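Transcription initiation factor IIB,Transcription initiation factor IIB (Methanocaldococcus jannaschii, PDB 5O9J) is a mini-intein of the HINT fold that probably excises itself from its transcription factor IIB host by protein splicing. Local coordinates at residues E113-R125 against I139-I151. Numbering follows the deposited sequence.
Unlike the reference sequence in segment 113-125: Arg-125 (reference Glu).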
loop_
_atom_site.group_PDB
_atom_site.type_symbol
_atom_site.label_atom_id
_atom_site.label_comp_id
_atom_site.label_asym_id
_atom_site.label_seq_id
_atom_site.Cartn_x
_atom_site.Cartn_y
_atom_site.Cartn_z
ATOM N N GLU A 113 16.148 -4.058 -4.803
ATOM C CA GLU A 113 16.953 -5.115 -5.408
ATOM C C GLU A 113 16.389 -5.530 -6.763
ATOM O O GLU A 113 16.908 -6.434 -7.422
ATOM C CB GLU A 113 17.041 -6.321 -4.476
ATOM C CG GLU A 113 17.696 -6.016 -3.132
ATOM C CD GLU A 113 17.912 -7.259 -2.280
ATOM O OE1 GLU A 113 17.698 -8.382 -2.786
ATOM O OE2 GLU A 113 18.297 -7.109 -1.098
ATOM N N LEU A 114 15.321 -4.864 -7.181
ATOM C CA LEU A 114 14.753 -5.105 -8.500
ATOM C C LEU A 114 15.626 -4.494 -9.589
ATOM O O LEU A 114 16.333 -3.514 -9.355
ATOM C CB LEU A 114 13.342 -4.535 -8.587
ATOM C CG LEU A 114 12.259 -5.247 -7.787
ATOM C CD1 LEU A 114 11.011 -4.397 -7.803
ATOM C CD2 LEU A 114 11.986 -6.617 -8.382
ATOM N N LYS A 115 15.560 -5.076 -10.781
ATOM C CA LYS A 115 16.318 -4.593 -11.927
ATOM C C LYS A 115 15.418 -4.484 -13.146
ATOM O O LYS A 115 14.467 -5.244 -13.279
ATOM C CB LYS A 115 17.492 -5.530 -12.217
ATOM C CG LYS A 115 18.517 -5.589 -11.092
ATOM C CD LYS A 115 19.417 -6.813 -11.204
ATOM C CE LYS A 115 18.620 -8.104 -11.072
ATOM N NZ LYS A 115 19.499 -9.297 -10.904
ATOM N N VAL A 116 15.713 -3.535 -14.031
ATOM C CA VAL A 116 15.002 -3.422 -15.304
ATOM C C VAL A 116 15.055 -4.771 -16.013
ATOM O O VAL A 116 16.079 -5.447 -15.975
ATOM C CB VAL A 116 15.612 -2.314 -16.207
ATOM C CG1 VAL A 116 14.946 -2.301 -17.582
ATOM C CG2 VAL A 116 15.491 -0.949 -15.539
ATOM N N GLY A 117 13.950 -5.184 -16.625
ATOM C CA GLY A 117 13.891 -6.497 -17.236
ATOM C C GLY A 117 13.348 -7.587 -16.324
ATOM O O GLY A 117 12.947 -8.657 -16.799
ATOM N N ASP A 118 13.346 -7.333 -15.017
ATOM C CA ASP A 118 12.749 -8.273 -14.067
ATOM C C ASP A 118 11.290 -8.504 -14.410
ATOM O O ASP A 118 10.610 -7.599 -14.894
ATOM C CB ASP A 118 12.861 -7.760 -12.629
ATOM C CG ASP A 118 13.959 -8.449 -11.845
ATOM O OD1 ASP A 118 14.295 -9.603 -12.182
ATOM O OD2 ASP A 118 14.480 -7.840 -10.883
ATOM N N ILE A 119 10.817 -9.720 -14.167
ATOM C CA ILE A 119 9.420 -10.056 -14.406
ATOM C C ILE A 119 8.635 -10.045 -13.101
ATOM O O ILE A 119 8.877 -10.860 -12.214
ATOM C CB ILE A 119 9.266 -11.437 -15.072
ATOM C CG1 ILE A 119 9.974 -11.456 -16.429
ATOM C CG2 ILE A 119 7.787 -11.794 -15.229
ATOM C CD1 ILE A 119 9.781 -12.753 -17.197
ATOM N N LEU A 120 7.704 -9.105 -12.989
ATOM C CA LEU A 120 6.842 -9.019 -11.823
ATOM C C LEU A 120 5.557 -9.792 -12.046
ATOM O O LEU A 120 5.069 -9.906 -13.169
ATOM C CB LEU A 120 6.515 -7.564 -11.492
ATOM C CG LEU A 120 7.699 -6.704 -11.054
ATOM C CD1 LEU A 120 7.218 -5.356 -10.515
ATOM C CD2 LEU A 120 8.522 -7.443 -10.015
ATOM N N VAL A 121 5.019 -10.337 -10.965
ATOM C CA VAL A 121 3.728 -10.993 -11.026
ATOM C C VAL A 121 2.690 -10.072 -10.410
ATOM O O VAL A 121 2.714 -9.814 -9.215
ATOM C CB VAL A 121 3.739 -12.344 -10.296
ATOM C CG1 VAL A 121 2.410 -13.077 -10.517
ATOM C CG2 VAL A 121 4.907 -13.193 -10.781
ATOM N N LEU A 122 1.788 -9.557 -11.234
ATOM C CA LEU A 122 0.752 -8.672 -10.734
ATOM C C LEU A 122 -0.565 -9.406 -10.681
ATOM O O LEU A 122 -0.822 -10.289 -11.494
ATOM C CB LEU A 122 0.623 -7.422 -11.607
ATOM C CG LEU A 122 1.653 -6.312 -11.367
ATOM C CD1 LEU A 122 3.006 -6.682 -11.932
ATOM C CD2 LEU A 122 1.169 -4.993 -11.952
ATOM N N ALA A 123 -1.404 -9.045 -9.726
ATOM C CA ALA A 123 -2.760 -9.565 -9.721
ATOM C C ALA A 123 -3.500 -8.945 -10.897
ATOM O O ALA A 123 -3.184 -7.839 -11.332
ATOM C CB ALA A 123 -3.458 -9.259 -8.414
ATOM N N LYS A 124 -4.473 -9.666 -11.430
ATOM C CA LYS A 124 -5.296 -9.116 -12.488
ATOM C C LYS A 124 -6.460 -8.347 -11.863
ATOM O O LYS A 124 -7.578 -8.830 -11.788
ATOM C CB LYS A 124 -5.788 -10.228 -13.410
ATOM C CG LYS A 124 -5.946 -9.794 -14.846
ATOM C CD LYS A 124 -6.395 -10.943 -15.722
ATOM C CE LYS A 124 -7.002 -10.416 -17.006
ATOM N NZ LYS A 124 -8.142 -9.500 -16.713
ATOM N N ARG A 125 -6.173 -7.150 -11.372
ATOM C CA ARG A 125 -7.211 -6.331 -10.777
ATOM C C ARG A 125 -6.877 -4.863 -10.941
ATOM O O ARG A 125 -5.773 -4.499 -11.348
ATOM C CB ARG A 125 -7.404 -6.688 -9.301
ATOM C CG ARG A 125 -6.326 -6.133 -8.369
ATOM C CD ARG A 125 -6.661 -6.428 -6.909
ATOM N NE ARG A 125 -6.381 -7.817 -6.550
ATOM C CZ ARG A 125 -7.285 -8.795 -6.538
ATOM N NH1 ARG A 125 -8.549 -8.551 -6.858
ATOM N NH2 ARG A 125 -6.925 -10.024 -6.198
ATOM N N ILE A 139 -6.303 -15.067 -2.426
ATOM C CA ILE A 139 -7.342 -14.308 -3.104
ATOM C C ILE A 139 -7.707 -15.044 -4.401
ATOM O O ILE A 139 -6.850 -15.692 -5.002
ATOM C CB ILE A 139 -6.886 -12.871 -3.436
ATOM C CG1 ILE A 139 -5.608 -12.894 -4.292
ATOM C CG2 ILE A 139 -6.684 -12.063 -2.164
ATOM C CD1 ILE A 139 -4.856 -11.573 -4.358
ATOM N N ASN A 140 -8.961 -14.945 -4.838
ATOM C CA ASN A 140 -9.384 -15.660 -6.049
ATOM C C ASN A 140 -9.125 -14.801 -7.292
ATOM O O ASN A 140 -10.045 -14.279 -7.923
ATOM C CB ASN A 140 -10.865 -16.077 -5.965
ATOM C CG ASN A 140 -11.284 -16.991 -7.111
ATOM O OD1 ASN A 140 -12.241 -16.714 -7.837
ATOM N ND2 ASN A 140 -10.551 -18.083 -7.282
ATOM N N SER A 141 -7.850 -14.670 -7.639
ATOM C CA SER A 141 -7.437 -13.769 -8.710
ATOM C C SER A 141 -6.625 -14.455 -9.804
ATOM O O SER A 141 -5.942 -15.449 -9.561
ATOM C CB SER A 141 -6.621 -12.609 -8.137
ATOM O OG SER A 141 -6.292 -11.674 -9.147
ATOM N N ASP A 142 -6.720 -13.921 -11.016
ATOM C CA ASP A 142 -5.790 -14.277 -12.077
ATOM C C ASP A 142 -4.540 -13.434 -11.896
ATOM O O ASP A 142 -4.595 -12.390 -11.258
ATOM C CB ASP A 142 -6.410 -14.050 -13.454
ATOM C CG ASP A 142 -7.494 -15.061 -13.775
ATOM O OD1 ASP A 142 -7.289 -16.263 -13.486
ATOM O OD2 ASP A 142 -8.544 -14.654 -14.317
ATOM N N PHE A 143 -3.419 -13.895 -12.439
ATOM C CA PHE A 143 -2.156 -13.173 -12.321
ATOM C C PHE A 143 -1.567 -12.899 -13.695
ATOM O O PHE A 143 -1.752 -13.669 -14.621
ATOM C CB PHE A 143 -1.164 -13.963 -11.465
ATOM C CG PHE A 143 -1.623 -14.166 -10.048
ATOM C CD1 PHE A 143 -1.326 -13.229 -9.069
ATOM C CD2 PHE A 143 -2.372 -15.283 -9.699
ATOM C CE1 PHE A 143 -1.759 -13.409 -7.761
ATOM C CE2 PHE A 143 -2.805 -15.467 -8.394
ATOM C CZ PHE A 143 -2.497 -14.526 -7.425
ATOM N N ILE A 144 -0.868 -11.785 -13.829
ATOM C CA ILE A 144 -0.264 -11.442 -15.099
ATOM C C ILE A 144 1.213 -11.146 -14.885
ATOM O O ILE A 144 1.618 -10.761 -13.790
ATOM C CB ILE A 144 -0.975 -10.242 -15.750
ATOM C CG1 ILE A 144 -0.901 -9.022 -14.840
ATOM C CG2 ILE A 144 -2.438 -10.583 -16.023
ATOM C CD1 ILE A 144 -1.687 -7.842 -15.352
ATOM N N PHE A 145 2.008 -11.333 -15.933
ATOM C CA PHE A 145 3.464 -11.228 -15.831
ATOM C C PHE A 145 3.991 -10.082 -16.678
ATOM O O PHE A 145 3.869 -10.092 -17.904
ATOM C CB PHE A 145 4.112 -12.551 -16.251
ATOM C CG PHE A 145 3.689 -13.713 -15.403
ATOM C CD1 PHE A 145 2.469 -14.329 -15.610
ATOM C CD2 PHE A 145 4.495 -14.169 -14.373
ATOM C CE1 PHE A 145 2.066 -15.391 -14.814
ATOM C CE2 PHE A 145 4.098 -15.238 -13.579
ATOM C CZ PHE A 145 2.880 -15.846 -13.800
ATOM N N LEU A 146 4.585 -9.092 -16.022
ATOM C CA LEU A 146 4.963 -7.870 -16.707
ATOM C C LEU A 146 6.399 -7.470 -16.391
ATOM O O LEU A 146 6.800 -7.426 -15.219
ATOM C CB LEU A 146 4.001 -6.742 -16.326
ATOM C CG LEU A 146 2.505 -6.971 -16.576
ATOM C CD1 LEU A 146 1.674 -5.886 -15.911
ATOM C CD2 LEU A 146 2.177 -7.060 -18.073
ATOM N N LYS A 147 7.165 -7.176 -17.441
ATOM C CA LYS A 147 8.546 -6.738 -17.288
ATOM C C LYS A 147 8.634 -5.319 -16.734
ATOM O O LYS A 147 7.849 -4.445 -17.103
ATOM C CB LYS A 147 9.300 -6.800 -18.629
ATOM C CG LYS A 147 9.754 -8.193 -19.060
ATOM C CD LYS A 147 10.646 -8.124 -20.309
ATOM C CE LYS A 147 11.073 -9.513 -20.795
ATOM N NZ LYS A 147 10.463 -9.913 -22.104
ATOM N N ILE A 148 9.599 -5.096 -15.852
ATOM C CA ILE A 148 9.910 -3.752 -15.400
ATOM C C ILE A 148 10.559 -2.957 -16.540
ATOM O O ILE A 148 11.494 -3.434 -17.181
ATOM C CB ILE A 148 10.848 -3.783 -14.173
ATOM C CG1 ILE A 148 10.136 -4.427 -12.975
ATOM C CG2 ILE A 148 11.344 -2.386 -13.842
ATOM C CD1 ILE A 148 11.002 -4.580 -11.740
ATOM N N LYS A 149 10.045 -1.759 -16.803
ATOM C CA LYS A 149 10.638 -0.879 -17.807
ATOM C C LYS A 149 11.596 0.119 -17.172
ATOM O O LYS A 149 12.757 0.233 -17.580
ATOM C CB LYS A 149 9.559 -0.122 -18.577
ATOM C CG LYS A 149 8.716 -0.981 -19.496
ATOM C CD LYS A 149 8.048 -0.122 -20.560
ATOM C CE LYS A 149 7.235 1.014 -19.947
ATOM N NZ LYS A 149 6.671 1.926 -20.988
ATOM N N GLU A 150 11.102 0.857 -16.184
ATOM C CA GLU A 150 11.933 1.815 -15.460
ATOM C C GLU A 150 11.909 1.546 -13.968
ATOM O O GLU A 150 10.955 0.963 -13.444
ATOM C CB GLU A 150 11.474 3.254 -15.722
ATOM C CG GLU A 150 11.570 3.699 -17.169
ATOM C CD GLU A 150 10.825 4.999 -17.431
ATOM O OE1 GLU A 150 10.569 5.751 -16.465
ATOM O OE2 GLU A 150 10.487 5.266 -18.605
ATOM N N ILE A 151 12.977 1.965 -13.303
ATOM C CA ILE A 151 13.019 2.091 -11.851
ATOM C C ILE A 151 13.577 3.470 -11.510
ATOM O O ILE A 151 14.780 3.713 -11.640
ATOM C CB ILE A 151 13.893 1.023 -11.179
ATOM C CG1 ILE A 151 13.392 -0.386 -11.496
ATOM C CG2 ILE A 151 13.897 1.230 -9.680
ATOM C CD1 ILE A 151 14.252 -1.489 -10.888
#
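Antiparallel strands 119-123 and 143-151 pair with their axes 4.5 Å apart at closest approach, joined by backbone hydrogen bonds in both directions between Leu-120 and Leu-146 and between Leu-122 and Ile-144. Further bonds flank these pairs: Gly-117 N donates to Ile-148 O (3.1 Å), Ile-148 N donates back to Asp-118 O, and Lys-124 N donates to Asp-142 O (2.7 Å); Ser-141 OG donates a hydrogen bond to that same oxygen from the opposite face of its carbonyl plane. On one side of the ribbon, Val-121 lies alongside Phe-145, its CG2 3.6 Å from CE2 and its CG1 over a ring face, while Ile-119 CG2 meets the ring edge. On the other, Ile-148 extends CD1 to Leu-114 CB and Asp-118 CB, and Leu-120 CG, beside its backbone N (chi1 -65°), rests 3.8 Å from Ile-148 CG1. Leu-120 also touches Thr-100 and Ile-82; an alanine here would probably leave these two and Ile-148 without the branched end that covers them. A type II turn, Lys-115 to Asp-118, leads into the first strand; Asp-118 OD2 accepts Lys-115 N and forms a salt bridge with Arg-102. Strand 143-154 lies between 119-123 and 79-84 in an antiparallel sheet, part of the largely beta HINT fold of inteins.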